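Local coordinates for uncharacterized protein (Enterococcus faecalis, PDB 3NAT) that is of unknown function, a conserved DUF3013 family member with an alpha-beta half-sandwich fold in which helices pack on a beta sheet, at residues Y12-Y24 / L104-D116. Sequence-based numbering, arbitrary orientation.
Sequences YLEEQLEKHLGDY and LDGFIHYLKVVLD
Helices 12-20 and 104-116 run the same way past each other, inclined by 35° with their axes 10.3 Å apart at closest approach, and Leu13, Leu17 and Leu21 come level with Leu104, Ile108 and Lys112. Ile108 is the knob at the centre, seated in a hole made by Leu13, Gln16, Leu17 and His20. Its two branches divide the work: with CG1 anti to the carbonyl carbon, Ile108 CD1 reaches Leu17 CD2 at 3.6 Å, while CG2 lies against CB of His20. Leu13 CD2 meets Leu104 CD1, the two side chains crossing at about a right angle. Farther along, Leu21 splits its methyls, CD1 to Leu111 CD2 and CD2 onto Lys112 CB.

Polar groups flank this apolar seam. Tyr12 OH donates to Asp105 OD1 at the edge of its ring, at a distance too short to be trusted at this resolution, with ring and carboxylate planes 42° apart. A water 2.8 Å from both Asp105 OD1 and Gln16 NE2 donates to the first and accepts from the second, so OD1 accepts two bonds; Lys101 also hydrogen-bonds to the Tyr12 hydroxyl. His109 then turns its edge to the face of His20 in a T-shaped pair, centroids 4.8 Å apart and planes at 59°. Beyond the helix end, a type I turn from Leu21 to Tyr24 brings the tyrosine ring over Leu115, whose CB makes a CH-pi contact 4.0 Å from the ring centroid. Tyr24 OH donates to Asp116 OD1, and Lys112 NZ makes a weak salt bridge, 3.4 Å, to the same Asp116 OD1.

Leu13, Phe107, Leu111 and Leu115 also pack against strands 36-46 or 65-75, and Leu17 against strand 25-31. This is the buried helix-helix seam of an alpha-beta half sandwich, two inclined helices laid side by side on the mixed sheet.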
loop_
_atom_site.group_PDB
_atom_site.type_symbol
_atom_site.label_atom_id
_atom_site.label_comp_id
_atom_site.label_asym_id
_atom_site.label_seq_id
_atom_site.Cartn_x
_atom_site.Cartn_y
_atom_site.Cartn_z
ATOM N N TYR A 12 -4.741 -21.113 -0.692
ATOM C CA TYR A 12 -6.163 -20.839 -0.707
ATOM C C TYR A 12 -6.571 -20.137 -1.992
ATOM O O TYR A 12 -7.578 -20.479 -2.611
ATOM C CB TYR A 12 -6.574 -20.000 0.490
ATOM C CG TYR A 12 -8.068 -19.893 0.585
ATOM C CD1 TYR A 12 -8.726 -18.733 0.224
ATOM C CD2 TYR A 12 -8.824 -20.971 0.996
ATOM C CE1 TYR A 12 -10.099 -18.644 0.300
ATOM C CE2 TYR A 12 -10.191 -20.892 1.073
ATOM C CZ TYR A 12 -10.822 -19.730 0.723
ATOM O OH TYR A 12 -12.187 -19.657 0.799
ATOM N N LEU A 13 -5.789 -19.144 -2.386
ATOM C CA LEU A 13 -6.024 -18.458 -3.646
ATOM C C LEU A 13 -5.950 -19.427 -4.814
ATOM O O LEU A 13 -6.904 -19.585 -5.568
ATOM C CB LEU A 13 -5.000 -17.352 -3.840
ATOM C CG LEU A 13 -5.270 -16.096 -3.024
ATOM C CD1 LEU A 13 -4.154 -15.091 -3.224
ATOM C CD2 LEU A 13 -6.608 -15.511 -3.429
ATOM N N GLU A 14 -4.803 -20.074 -4.955
ATOM C CA GLU A 14 -4.600 -21.021 -6.030
ATOM C C GLU A 14 -5.795 -21.963 -6.149
ATOM O O GLU A 14 -6.339 -22.177 -7.235
ATOM C CB GLU A 14 -3.330 -21.809 -5.771
ATOM C CG GLU A 14 -2.900 -22.636 -6.944
ATOM C CD GLU A 14 -1.552 -23.277 -6.722
ATOM O OE1 GLU A 14 -1.274 -24.312 -7.363
ATOM O OE2 GLU A 14 -0.776 -22.745 -5.898
ATOM N N GLU A 15 -6.207 -22.504 -5.012
ATOM C CA GLU A 15 -7.359 -23.381 -4.932
ATOM C C GLU A 15 -8.624 -22.708 -5.471
ATOM O O GLU A 15 -9.254 -23.194 -6.408
ATOM C CB GLU A 15 -7.554 -23.805 -3.475
ATOM C CG GLU A 15 -8.656 -24.818 -3.225
ATOM C CD GLU A 15 -8.807 -25.153 -1.745
ATOM O OE1 GLU A 15 -8.032 -24.613 -0.922
ATOM O OE2 GLU A 15 -9.701 -25.957 -1.404
ATOM N N GLN A 16 -8.992 -21.579 -4.881
ATOM C CA GLN A 16 -10.220 -20.888 -5.258
ATOM C C GLN A 16 -10.221 -20.413 -6.705
ATOM O O GLN A 16 -11.244 -20.473 -7.381
ATOM C CB GLN A 16 -10.468 -19.717 -4.319
ATOM C CG GLN A 16 -10.617 -20.161 -2.887
ATOM C CD GLN A 16 -11.554 -21.328 -2.780
ATOM O OE1 GLN A 16 -11.132 -22.443 -2.491
ATOM N NE2 GLN A 16 -12.834 -21.091 -3.042
ATOM N N LEU A 17 -9.072 -19.943 -7.174
ATOM C CA LEU A 17 -8.933 -19.482 -8.550
ATOM C C LEU A 17 -9.282 -20.556 -9.560
ATOM O O LEU A 17 -9.964 -20.290 -10.547
ATOM C CB LEU A 17 -7.507 -19.015 -8.805
ATOM C CG LEU A 17 -7.142 -17.735 -8.069
ATOM C CD1 LEU A 17 -5.684 -17.352 -8.319
ATOM C CD2 LEU A 17 -8.091 -16.642 -8.507
ATOM N N GLU A 18 -8.793 -21.768 -9.327
ATOM C CA GLU A 18 -9.059 -22.854 -10.254
ATOM C C GLU A 18 -10.496 -23.310 -10.116
ATOM O O GLU A 18 -11.128 -23.740 -11.081
ATOM C CB GLU A 18 -8.088 -24.005 -10.016
ATOM C CG GLU A 18 -6.648 -23.608 -10.297
ATOM C CD GLU A 18 -5.648 -24.690 -9.936
ATOM O OE1 GLU A 18 -4.445 -24.506 -10.227
ATOM O OE2 GLU A 18 -6.065 -25.720 -9.360
ATOM N N LYS A 19 -11.019 -23.181 -8.909
ATOM C CA LYS A 19 -12.370 -23.637 -8.636
ATOM C C LYS A 19 -13.428 -22.707 -9.223
ATOM O O LYS A 19 -14.439 -23.166 -9.739
ATOM C CB LYS A 19 -12.581 -23.802 -7.132
ATOM C CG LYS A 19 -13.980 -24.260 -6.759
ATOM C CD LYS A 19 -14.115 -24.471 -5.256
ATOM C CE LYS A 19 -15.475 -25.037 -4.884
ATOM N NZ LYS A 19 -15.627 -25.101 -3.407
ATOM N N HIS A 20 -13.197 -21.400 -9.147
ATOM C CA HIS A 20 -14.219 -20.434 -9.552
ATOM C C HIS A 20 -13.881 -19.660 -10.831
ATOM O O HIS A 20 -14.762 -19.064 -11.444
ATOM C CB HIS A 20 -14.544 -19.471 -8.397
ATOM C CG HIS A 20 -15.019 -20.158 -7.153
ATOM N ND1 HIS A 20 -16.315 -20.599 -6.995
ATOM C CD2 HIS A 20 -14.367 -20.492 -6.013
ATOM C CE1 HIS A 20 -16.442 -21.172 -5.811
ATOM N NE2 HIS A 20 -15.276 -21.120 -5.194
ATOM N N LEU A 21 -12.614 -19.683 -11.236
ATOM C CA LEU A 21 -12.175 -18.950 -12.416
ATOM C C LEU A 21 -11.330 -19.808 -13.346
ATOM O O LEU A 21 -10.301 -19.355 -13.851
ATOM C CB LEU A 21 -11.360 -17.727 -12.002
ATOM C CG LEU A 21 -11.958 -16.741 -10.998
ATOM C CD1 LEU A 21 -10.899 -15.756 -10.574
ATOM C CD2 LEU A 21 -13.149 -16.001 -11.573
ATOM N N GLY A 22 -11.753 -21.046 -13.573
ATOM C CA GLY A 22 -11.012 -21.923 -14.460
ATOM C C GLY A 22 -11.121 -21.453 -15.897
ATOM O O GLY A 22 -10.181 -21.590 -16.684
ATOM N N ASP A 23 -12.278 -20.887 -16.225
ATOM C CA ASP A 23 -12.570 -20.414 -17.571
ATOM C C ASP A 23 -11.729 -19.210 -17.948
ATOM O O ASP A 23 -11.728 -18.785 -19.100
ATOM C CB ASP A 23 -14.047 -20.043 -17.690
ATOM C CG ASP A 23 -14.962 -21.207 -17.386
ATOM O OD1 ASP A 23 -14.514 -22.372 -17.503
ATOM O OD2 ASP A 23 -16.132 -20.955 -17.030
ATOM N N TYR A 24 -11.022 -18.653 -16.973
ATOM C CA TYR A 24 -10.205 -17.473 -17.217
ATOM C C TYR A 24 -8.718 -17.768 -17.083
ATOM O O TYR A 24 -8.315 -18.741 -16.439
ATOM C CB TYR A 24 -10.607 -16.327 -16.284
ATOM C CG TYR A 24 -11.949 -15.700 -16.606
ATOM C CD1 TYR A 24 -12.074 -14.774 -17.643
ATOM C CD2 TYR A 24 -13.091 -16.021 -15.868
ATOM C CE1 TYR A 24 -13.294 -14.191 -17.944
ATOM C CE2 TYR A 24 -14.320 -15.442 -16.159
ATOM C CZ TYR A 24 -14.413 -14.527 -17.199
ATOM O OH TYR A 24 -15.624 -13.948 -17.502
ATOM N N LEU A 104 -10.758 -12.988 1.268
ATOM C CA LEU A 104 -10.198 -13.797 0.204
ATOM C C LEU A 104 -11.328 -14.232 -0.707
ATOM O O LEU A 104 -11.191 -14.248 -1.924
ATOM C CB LEU A 104 -9.498 -15.028 0.767
ATOM C CG LEU A 104 -7.993 -14.973 1.046
ATOM C CD1 LEU A 104 -7.292 -14.115 0.029
ATOM C CD2 LEU A 104 -7.712 -14.459 2.433
ATOM N N ASP A 105 -12.455 -14.582 -0.107
ATOM C CA ASP A 105 -13.587 -15.097 -0.862
ATOM C C ASP A 105 -14.297 -14.016 -1.653
ATOM O O ASP A 105 -14.629 -14.220 -2.815
ATOM C CB ASP A 105 -14.566 -15.787 0.072
ATOM C CG ASP A 105 -14.087 -17.156 0.495
ATOM O OD1 ASP A 105 -13.188 -17.682 -0.188
ATOM O OD2 ASP A 105 -14.611 -17.706 1.493
ATOM N N GLY A 106 -14.531 -12.871 -1.023
ATOM C CA GLY A 106 -15.163 -11.754 -1.699
ATOM C C GLY A 106 -14.309 -11.334 -2.876
ATOM O O GLY A 106 -14.793 -10.904 -3.926
ATOM N N PHE A 107 -13.009 -11.472 -2.697
ATOM C CA PHE A 107 -12.076 -11.144 -3.748
ATOM C C PHE A 107 -12.316 -12.045 -4.952
ATOM O O PHE A 107 -12.533 -11.573 -6.066
ATOM C CB PHE A 107 -10.665 -11.310 -3.226
ATOM C CG PHE A 107 -9.620 -11.200 -4.277
ATOM C CD1 PHE A 107 -9.112 -9.959 -4.639
ATOM C CD2 PHE A 107 -9.125 -12.337 -4.896
ATOM C CE1 PHE A 107 -8.122 -9.853 -5.605
ATOM C CE2 PHE A 107 -8.136 -12.241 -5.871
ATOM C CZ PHE A 107 -7.633 -10.997 -6.224
ATOM N N ILE A 108 -12.292 -13.349 -4.719
ATOM C CA ILE A 108 -12.539 -14.313 -5.779
ATOM C C ILE A 108 -13.822 -14.013 -6.540
ATOM O O ILE A 108 -13.843 -14.015 -7.762
ATOM C CB ILE A 108 -12.623 -15.734 -5.223
ATOM C CG1 ILE A 108 -11.274 -16.146 -4.635
ATOM C CG2 ILE A 108 -13.038 -16.704 -6.313
ATOM C CD1 ILE A 108 -10.134 -16.088 -5.638
ATOM N N HIS A 109 -14.894 -13.743 -5.818
ATOM C CA HIS A 109 -16.192 -13.597 -6.460
ATOM C C HIS A 109 -16.385 -12.258 -7.117
ATOM O O HIS A 109 -17.107 -12.150 -8.106
ATOM C CB HIS A 109 -17.312 -13.905 -5.473
ATOM C CG HIS A 109 -17.307 -15.331 -5.022
ATOM N ND1 HIS A 109 -17.836 -16.351 -5.782
ATOM C CD2 HIS A 109 -16.779 -15.912 -3.920
ATOM C CE1 HIS A 109 -17.657 -17.501 -5.154
ATOM N NE2 HIS A 109 -17.017 -17.262 -4.024
ATOM N N TYR A 110 -15.733 -11.234 -6.581
ATOM C CA TYR A 110 -15.792 -9.936 -7.220
ATOM C C TYR A 110 -14.910 -9.958 -8.465
ATOM O O TYR A 110 -15.311 -9.528 -9.542
ATOM C CB TYR A 110 -15.350 -8.839 -6.271
ATOM C CG TYR A 110 -15.416 -7.489 -6.929
ATOM C CD1 TYR A 110 -16.528 -7.131 -7.680
ATOM C CD2 TYR A 110 -14.380 -6.573 -6.808
ATOM C CE1 TYR A 110 -16.614 -5.914 -8.288
ATOM C CE2 TYR A 110 -14.462 -5.331 -7.420
ATOM C CZ TYR A 110 -15.585 -5.018 -8.162
ATOM O OH TYR A 110 -15.708 -3.807 -8.793
ATOM N N LEU A 111 -13.705 -10.482 -8.311
ATOM C CA LEU A 111 -12.817 -10.655 -9.439
ATOM C C LEU A 111 -13.526 -11.313 -10.619
ATOM O O LEU A 111 -13.293 -10.971 -11.769
ATOM C CB LEU A 111 -11.623 -11.503 -9.032
ATOM C CG LEU A 111 -10.604 -11.714 -10.150
ATOM C CD1 LEU A 111 -10.131 -10.371 -10.727
ATOM C CD2 LEU A 111 -9.432 -12.520 -9.630
ATOM N N LYS A 112 -14.389 -12.273 -10.342
ATOM C CA LYS A 112 -15.096 -12.916 -11.435
ATOM C C LYS A 112 -15.995 -11.894 -12.117
ATOM O O LYS A 112 -15.981 -11.777 -13.332
ATOM C CB LYS A 112 -15.895 -14.126 -10.963
ATOM C CG LYS A 112 -16.718 -14.746 -12.073
ATOM C CD LYS A 112 -17.437 -16.013 -11.643
ATOM C CE LYS A 112 -18.578 -16.318 -12.602
ATOM N NZ LYS A 112 -18.152 -16.229 -14.031
ATOM N N VAL A 113 -16.763 -11.153 -11.323
ATOM C CA VAL A 113 -17.596 -10.071 -11.837
ATOM C C VAL A 113 -16.751 -9.116 -12.684
ATOM O O VAL A 113 -17.108 -8.778 -13.814
ATOM C CB VAL A 113 -18.220 -9.276 -10.679
ATOM C CG1 VAL A 113 -18.679 -7.907 -11.133
ATOM C CG2 VAL A 113 -19.357 -10.031 -10.071
ATOM N N VAL A 114 -15.625 -8.689 -12.127
ATOM C CA VAL A 114 -14.730 -7.770 -12.807
ATOM C C VAL A 114 -14.274 -8.302 -14.175
ATOM O O VAL A 114 -14.152 -7.551 -15.132
ATOM C CB VAL A 114 -13.526 -7.425 -11.895
ATOM C CG1 VAL A 114 -12.376 -6.849 -12.686
ATOM C CG2 VAL A 114 -13.955 -6.467 -10.813
ATOM N N LEU A 115 -14.046 -9.601 -14.276
ATOM C CA LEU A 115 -13.564 -10.174 -15.524
ATOM C C LEU A 115 -14.705 -10.440 -16.486
ATOM O O LEU A 115 -14.525 -10.415 -17.696
ATOM C CB LEU A 115 -12.777 -11.460 -15.262
ATOM C CG LEU A 115 -11.460 -11.231 -14.513
ATOM C CD1 LEU A 115 -10.624 -12.488 -14.377
ATOM C CD2 LEU A 115 -10.663 -10.182 -15.229
ATOM N N ASP A 116 -15.882 -10.714 -15.947
ATOM C CA ASP A 116 -17.043 -10.891 -16.791
ATOM C C ASP A 116 -17.255 -9.562 -17.481
ATOM O O ASP A 116 -17.169 -9.457 -18.704
ATOM C CB ASP A 116 -18.280 -11.225 -15.956
ATOM C CG ASP A 116 -18.329 -12.677 -15.519
ATOM O OD1 ASP A 116 -17.501 -13.488 -15.989
ATOM O OD2 ASP A 116 -19.213 -12.997 -14.696
HETATM O O HOH W 1 -13.912 -18.565 -2.740
#